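Local coordinates for protein metalloregulator ScaR (PDB 3HRS) that acts as a homodimeric manganese-activated transcriptional repressor of the DtxR/MntR family, probably binding DNA according to transition-metal supply, at residues A[3-15]-A[60-74]. Sequence-based numbering, arbitrary orientation.
Sequences NKEDYLKCLYELG and LTDLGLKLVSDLYRK. With SO4 (sulfate ion), chain E.
Leu8 of helix 4-13 points its CD1 at helix 62-74, between Leu67 and Val68: CD1 lies 3.5 Å from Leu67 CD1 and 4.0 Å from Val68 CG2. Its other branch, CD2, slides past Leu60, whose CD2 is 3.9 Å away. One turn on, Tyr12 lays its ring across Val68. With CG anti to the backbone N (chi1 172°), the ring swings over that residue, and Val68 CG1 sits over the centre of one face, 3.7 Å from the centroid, a CH-pi contact almost on the ring normal. Leu60 CD2 reaches the edge of the same ring, and Tyr72 leans against it obliquely, the planes 63° apart. The two helices cross steeply, at -103°, with axes 9.7 Å apart at closest approach. In this DtxR/MntR-type repressor, the crossing sets the first helix of the N-terminal DNA-binding domain against the long helix 62-84, which belongs to the metal-binding and dimerisation region and carries the metal ligand Glu79; Cys10, facing away from the contact, and Leu11 pack on helix 23-30. Tyr72 also receives the bent chain of Lys9, whose CD approaches Tyr72 OH to 3.3 Å. Near the N-terminus of helix 4-13, Glu5 crosses Leu71, its CB 3.6 Å from Leu71 CD1, and extends its carboxylate towards Lys74 in a salt bridge whose exact geometry is uncertain.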
loop_
_atom_site.group_PDB
_atom_site.type_symbol
_atom_site.label_atom_id
_atom_site.label_comp_id
_atom_site.label_asym_id
_atom_site.label_seq_id
_atom_site.Cartn_x
_atom_site.Cartn_y
_atom_site.Cartn_z
ATOM N N ASN A 3 12.921 6.160 -11.760
ATOM C CA ASN A 3 13.867 6.487 -10.710
ATOM C C ASN A 3 15.090 5.589 -10.809
ATOM O O ASN A 3 15.118 4.648 -11.606
ATOM C CB ASN A 3 13.216 6.318 -9.339
ATOM C CG ASN A 3 12.403 5.036 -9.227
ATOM O OD1 ASN A 3 12.778 3.999 -9.778
ATOM N ND2 ASN A 3 11.280 5.103 -8.513
ATOM N N LYS A 4 16.100 5.868 -9.994
ATOM C CA LYS A 4 17.348 5.118 -10.083
ATOM C C LYS A 4 17.130 3.635 -9.791
ATOM O O LYS A 4 17.908 2.786 -10.221
ATOM C CB LYS A 4 18.463 5.724 -9.200
ATOM C CG LYS A 4 18.302 5.592 -7.685
ATOM C CD LYS A 4 19.509 6.237 -7.010
ATOM C CE LYS A 4 19.201 6.772 -5.605
ATOM N NZ LYS A 4 19.201 5.718 -4.543
ATOM N N GLU A 5 16.066 3.319 -9.070
ATOM C CA GLU A 5 15.810 1.929 -8.748
ATOM C C GLU A 5 15.406 1.173 -10.012
ATOM O O GLU A 5 15.749 0.002 -10.177
ATOM C CB GLU A 5 14.768 1.808 -7.636
ATOM C CG GLU A 5 15.232 2.390 -6.296
ATOM C CD GLU A 5 14.130 2.432 -5.240
ATOM O OE1 GLU A 5 13.550 1.366 -4.915
ATOM O OE2 GLU A 5 13.857 3.540 -4.727
ATOM N N ASP A 6 14.714 1.854 -10.923
ATOM C CA ASP A 6 14.257 1.221 -12.161
ATOM C C ASP A 6 15.417 1.020 -13.102
ATOM O O ASP A 6 15.401 0.145 -13.952
ATOM C CB ASP A 6 13.209 2.073 -12.864
ATOM C CG ASP A 6 11.964 2.242 -12.050
ATOM O OD1 ASP A 6 11.353 3.324 -12.152
ATOM O OD2 ASP A 6 11.601 1.300 -11.310
ATOM N N TYR A 7 16.427 1.855 -12.961
ATOM C CA TYR A 7 17.609 1.701 -13.778
ATOM C C TYR A 7 18.432 0.515 -13.285
ATOM O O TYR A 7 18.859 -0.319 -14.076
ATOM C CB TYR A 7 18.433 2.985 -13.748
ATOM C CG TYR A 7 18.026 4.016 -14.772
ATOM C CD1 TYR A 7 17.098 4.994 -14.470
ATOM C CD2 TYR A 7 18.593 4.022 -16.034
ATOM C CE1 TYR A 7 16.734 5.946 -15.408
ATOM C CE2 TYR A 7 18.240 4.962 -16.974
ATOM C CZ TYR A 7 17.309 5.922 -16.661
ATOM O OH TYR A 7 16.961 6.862 -17.606
ATOM N N LEU A 8 18.654 0.446 -11.973
ATOM C CA LEU A 8 19.477 -0.608 -11.387
ATOM C C LEU A 8 18.871 -1.954 -11.679
ATOM O O LEU A 8 19.606 -2.907 -11.933
ATOM C CB LEU A 8 19.623 -0.462 -9.869
ATOM C CG LEU A 8 20.937 0.098 -9.319
ATOM C CD1 LEU A 8 21.102 -0.400 -7.902
ATOM C CD2 LEU A 8 22.144 -0.309 -10.163
ATOM N N LYS A 9 17.540 -2.049 -11.627
ATOM C CA LYS A 9 16.892 -3.314 -11.954
ATOM C C LYS A 9 17.313 -3.665 -13.378
ATOM O O LYS A 9 17.915 -4.714 -13.618
ATOM C CB LYS A 9 15.377 -3.213 -11.852
ATOM C CG LYS A 9 14.688 -4.507 -11.450
ATOM C CD LYS A 9 14.298 -5.364 -12.650
ATOM C CE LYS A 9 12.908 -5.005 -13.166
ATOM N NZ LYS A 9 11.772 -5.588 -12.376
ATOM N N CYS A 10 17.013 -2.762 -14.309
ATOM C CA CYS A 10 17.386 -2.927 -15.707
ATOM C C CYS A 10 18.844 -3.393 -15.863
ATOM O O CYS A 10 19.114 -4.525 -16.249
ATOM C CB CYS A 10 17.140 -1.620 -16.464
ATOM S SG CYS A 10 17.919 -1.532 -18.094
ATOM N N LEU A 11 19.778 -2.517 -15.547
ATOM C CA LEU A 11 21.190 -2.845 -15.599
ATOM C C LEU A 11 21.489 -4.196 -14.990
ATOM O O LEU A 11 22.391 -4.903 -15.435
ATOM C CB LEU A 11 21.975 -1.785 -14.832
ATOM C CG LEU A 11 21.916 -0.469 -15.576
ATOM C CD1 LEU A 11 22.156 0.666 -14.619
ATOM C CD2 LEU A 11 22.960 -0.517 -16.662
ATOM N N TYR A 12 20.763 -4.529 -13.933
ATOM C CA TYR A 12 21.045 -5.743 -13.202
ATOM C C TYR A 12 20.739 -6.926 -14.086
ATOM O O TYR A 12 21.596 -7.779 -14.293
ATOM C CB TYR A 12 20.204 -5.821 -11.943
ATOM C CG TYR A 12 20.318 -7.151 -11.258
ATOM C CD1 TYR A 12 19.274 -8.089 -11.314
ATOM C CD2 TYR A 12 21.479 -7.488 -10.574
ATOM C CE1 TYR A 12 19.388 -9.314 -10.687
ATOM C CE2 TYR A 12 21.604 -8.712 -9.951
ATOM C CZ TYR A 12 20.561 -9.622 -10.004
ATOM O OH TYR A 12 20.720 -10.835 -9.372
ATOM N N GLU A 13 19.515 -6.968 -14.609
ATOM C CA GLU A 13 19.117 -8.027 -15.524
ATOM C C GLU A 13 19.848 -7.913 -16.856
ATOM O O GLU A 13 20.052 -8.912 -17.548
ATOM C CB GLU A 13 17.590 -8.080 -15.724
ATOM C CG GLU A 13 16.894 -6.752 -15.952
ATOM C CD GLU A 13 15.396 -6.826 -15.634
ATOM O OE1 GLU A 13 14.983 -7.794 -14.950
ATOM O OE2 GLU A 13 14.634 -5.924 -16.062
ATOM N N LEU A 14 20.258 -6.699 -17.202
ATOM C CA LEU A 14 20.957 -6.469 -18.463
ATOM C C LEU A 14 22.343 -7.096 -18.445
ATOM O O LEU A 14 23.054 -7.084 -19.446
ATOM C CB LEU A 14 21.068 -4.976 -18.756
ATOM C CG LEU A 14 21.347 -4.603 -20.204
ATOM C CD1 LEU A 14 20.715 -5.623 -21.102
ATOM C CD2 LEU A 14 20.807 -3.221 -20.512
ATOM N N GLY A 15 22.716 -7.656 -17.300
ATOM C CA GLY A 15 24.024 -8.257 -17.135
ATOM C C GLY A 15 23.964 -9.709 -16.724
ATOM O O GLY A 15 25.000 -10.314 -16.453
ATOM N N LEU A 60 28.178 -3.932 -10.771
ATOM C CA LEU A 60 27.537 -3.423 -9.567
ATOM C C LEU A 60 28.413 -3.627 -8.338
ATOM O O LEU A 60 29.139 -4.632 -8.202
ATOM C CB LEU A 60 26.162 -4.042 -9.352
ATOM C CG LEU A 60 25.093 -3.368 -10.205
ATOM C CD1 LEU A 60 25.349 -3.709 -11.654
ATOM C CD2 LEU A 60 23.705 -3.810 -9.803
ATOM N N THR A 61 28.334 -2.649 -7.445
ATOM C CA THR A 61 29.071 -2.684 -6.209
ATOM C C THR A 61 28.247 -3.454 -5.203
ATOM O O THR A 61 27.068 -3.703 -5.452
ATOM C CB THR A 61 29.285 -1.258 -5.687
ATOM O OG1 THR A 61 28.037 -0.745 -5.229
ATOM C CG2 THR A 61 29.800 -0.372 -6.810
ATOM N N ASP A 62 28.843 -3.830 -4.073
ATOM C CA ASP A 62 28.042 -4.426 -3.026
ATOM C C ASP A 62 26.844 -3.519 -2.674
ATOM O O ASP A 62 25.703 -3.983 -2.580
ATOM C CB ASP A 62 28.863 -4.800 -1.794
ATOM C CG ASP A 62 28.022 -5.519 -0.734
ATOM O OD1 ASP A 62 27.295 -4.813 0.023
ATOM O OD2 ASP A 62 28.077 -6.778 -0.671
ATOM N N LEU A 63 27.067 -2.227 -2.516
ATOM C CA LEU A 63 25.912 -1.363 -2.224
ATOM C C LEU A 63 24.845 -1.492 -3.326
ATOM O O LEU A 63 23.645 -1.565 -3.024
ATOM C CB LEU A 63 26.321 0.092 -2.047
ATOM C CG LEU A 63 25.300 1.036 -1.436
ATOM C CD1 LEU A 63 25.435 1.015 0.077
ATOM C CD2 LEU A 63 25.506 2.433 -1.951
ATOM N N GLY A 64 25.277 -1.554 -4.588
ATOM C CA GLY A 64 24.355 -1.793 -5.693
ATOM C C GLY A 64 23.484 -3.057 -5.569
ATOM O O GLY A 64 22.256 -2.976 -5.553
ATOM N N LEU A 65 24.126 -4.220 -5.495
ATOM C CA LEU A 65 23.445 -5.474 -5.253
ATOM C C LEU A 65 22.530 -5.425 -4.031
ATOM O O LEU A 65 21.402 -5.933 -4.052
ATOM C CB LEU A 65 24.461 -6.598 -5.074
ATOM C CG LEU A 65 24.851 -7.274 -6.398
ATOM C CD1 LEU A 65 24.345 -6.450 -7.578
ATOM C CD2 LEU A 65 26.362 -7.482 -6.494
ATOM N N LYS A 66 23.000 -4.822 -2.956
ATOM C CA LYS A 66 22.174 -4.792 -1.780
ATOM C C LYS A 66 20.871 -4.039 -2.093
ATOM O O LYS A 66 19.797 -4.397 -1.580
ATOM C CB LYS A 66 22.929 -4.183 -0.597
ATOM C CG LYS A 66 23.600 -5.236 0.302
ATOM C CD LYS A 66 24.216 -4.578 1.562
ATOM C CE LYS A 66 24.719 -5.631 2.558
ATOM N NZ LYS A 66 25.104 -6.924 1.870
ATOM N N LEU A 67 20.956 -3.030 -2.964
ATOM C CA LEU A 67 19.775 -2.252 -3.342
ATOM C C LEU A 67 18.873 -3.053 -4.242
ATOM O O LEU A 67 17.654 -3.072 -4.050
ATOM C CB LEU A 67 20.158 -1.029 -4.125
ATOM C CG LEU A 67 19.421 0.282 -3.882
ATOM C CD1 LEU A 67 19.157 0.849 -5.254
ATOM C CD2 LEU A 67 18.115 0.148 -3.137
ATOM N N VAL A 68 19.475 -3.667 -5.257
ATOM C CA VAL A 68 18.746 -4.494 -6.207
ATOM C C VAL A 68 17.914 -5.486 -5.427
ATOM O O VAL A 68 16.743 -5.669 -5.708
ATOM C CB VAL A 68 19.699 -5.252 -7.177
ATOM C CG1 VAL A 68 18.974 -6.424 -7.851
ATOM C CG2 VAL A 68 20.256 -4.298 -8.233
ATOM N N SER A 69 18.542 -6.102 -4.431
ATOM C CA SER A 69 17.893 -7.066 -3.555
ATOM C C SER A 69 16.636 -6.480 -2.905
ATOM O O SER A 69 15.549 -7.045 -3.025
ATOM C CB SER A 69 18.901 -7.555 -2.511
ATOM O OG SER A 69 18.312 -8.374 -1.531
ATOM N N ASP A 70 16.760 -5.338 -2.239
ATOM C CA ASP A 70 15.556 -4.663 -1.733
ATOM C C ASP A 70 14.438 -4.495 -2.749
ATOM O O ASP A 70 13.277 -4.736 -2.429
ATOM C CB ASP A 70 15.882 -3.291 -1.162
ATOM C CG ASP A 70 16.225 -3.351 0.298
ATOM O OD1 ASP A 70 15.962 -2.351 0.995
ATOM O OD2 ASP A 70 16.751 -4.386 0.760
ATOM N N LEU A 71 14.782 -4.015 -3.942
ATOM C CA LEU A 71 13.823 -3.846 -5.021
ATOM C C LEU A 71 13.056 -5.146 -5.284
ATOM O O LEU A 71 11.838 -5.159 -5.487
ATOM C CB LEU A 71 14.564 -3.479 -6.296
ATOM C CG LEU A 71 14.844 -1.999 -6.365
ATOM C CD1 LEU A 71 15.549 -1.702 -7.673
ATOM C CD2 LEU A 71 13.523 -1.222 -6.218
ATOM N N TYR A 72 13.795 -6.242 -5.298
ATOM C CA TYR A 72 13.201 -7.500 -5.620
ATOM C C TYR A 72 12.363 -7.989 -4.437
ATOM O O TYR A 72 11.255 -8.534 -4.647
ATOM C CB TYR A 72 14.275 -8.485 -6.062
ATOM C CG TYR A 72 14.558 -8.442 -7.553
ATOM C CD1 TYR A 72 13.778 -9.154 -8.444
ATOM C CD2 TYR A 72 15.615 -7.723 -8.060
ATOM C CE1 TYR A 72 14.037 -9.135 -9.798
ATOM C CE2 TYR A 72 15.880 -7.697 -9.419
ATOM C CZ TYR A 72 15.090 -8.404 -10.285
ATOM O OH TYR A 72 15.350 -8.380 -11.644
ATOM N N ARG A 73 12.851 -7.770 -3.207
ATOM C CA ARG A 73 12.035 -8.062 -2.014
ATOM C C ARG A 73 10.700 -7.353 -2.094
ATOM O O ARG A 73 9.636 -7.996 -2.036
ATOM C CB ARG A 73 12.715 -7.688 -0.709
ATOM C CG ARG A 73 13.324 -8.862 -0.001
ATOM C CD ARG A 73 14.105 -8.420 1.232
ATOM N NE ARG A 73 13.260 -8.162 2.395
ATOM C CZ ARG A 73 12.697 -9.110 3.141
ATOM N NH1 ARG A 73 12.840 -10.401 2.846
ATOM N NH2 ARG A 73 11.964 -8.769 4.185
ATOM N N LYS A 74 10.765 -6.034 -2.254
ATOM C CA LYS A 74 9.574 -5.191 -2.251
ATOM C C LYS A 74 8.590 -5.701 -3.289
ATOM O O LYS A 74 7.437 -6.045 -2.973
ATOM C CB LYS A 74 9.960 -3.746 -2.536
ATOM C CG LYS A 74 8.974 -2.726 -2.025
ATOM C CD LYS A 74 9.059 -1.414 -2.798
ATOM C CE LYS A 74 10.027 -0.416 -2.146
ATOM N NZ LYS A 74 11.364 -0.383 -2.759
HETATM S S SO4 E . 14.960 8.678 -6.993
HETATM O O1 SO4 E . 13.772 7.826 -6.940
HETATM O O2 SO4 E . 15.577 8.648 -8.321
HETATM O O3 SO4 E . 14.573 10.053 -6.693
HETATM O O4 SO4 E . 15.910 8.210 -5.985
#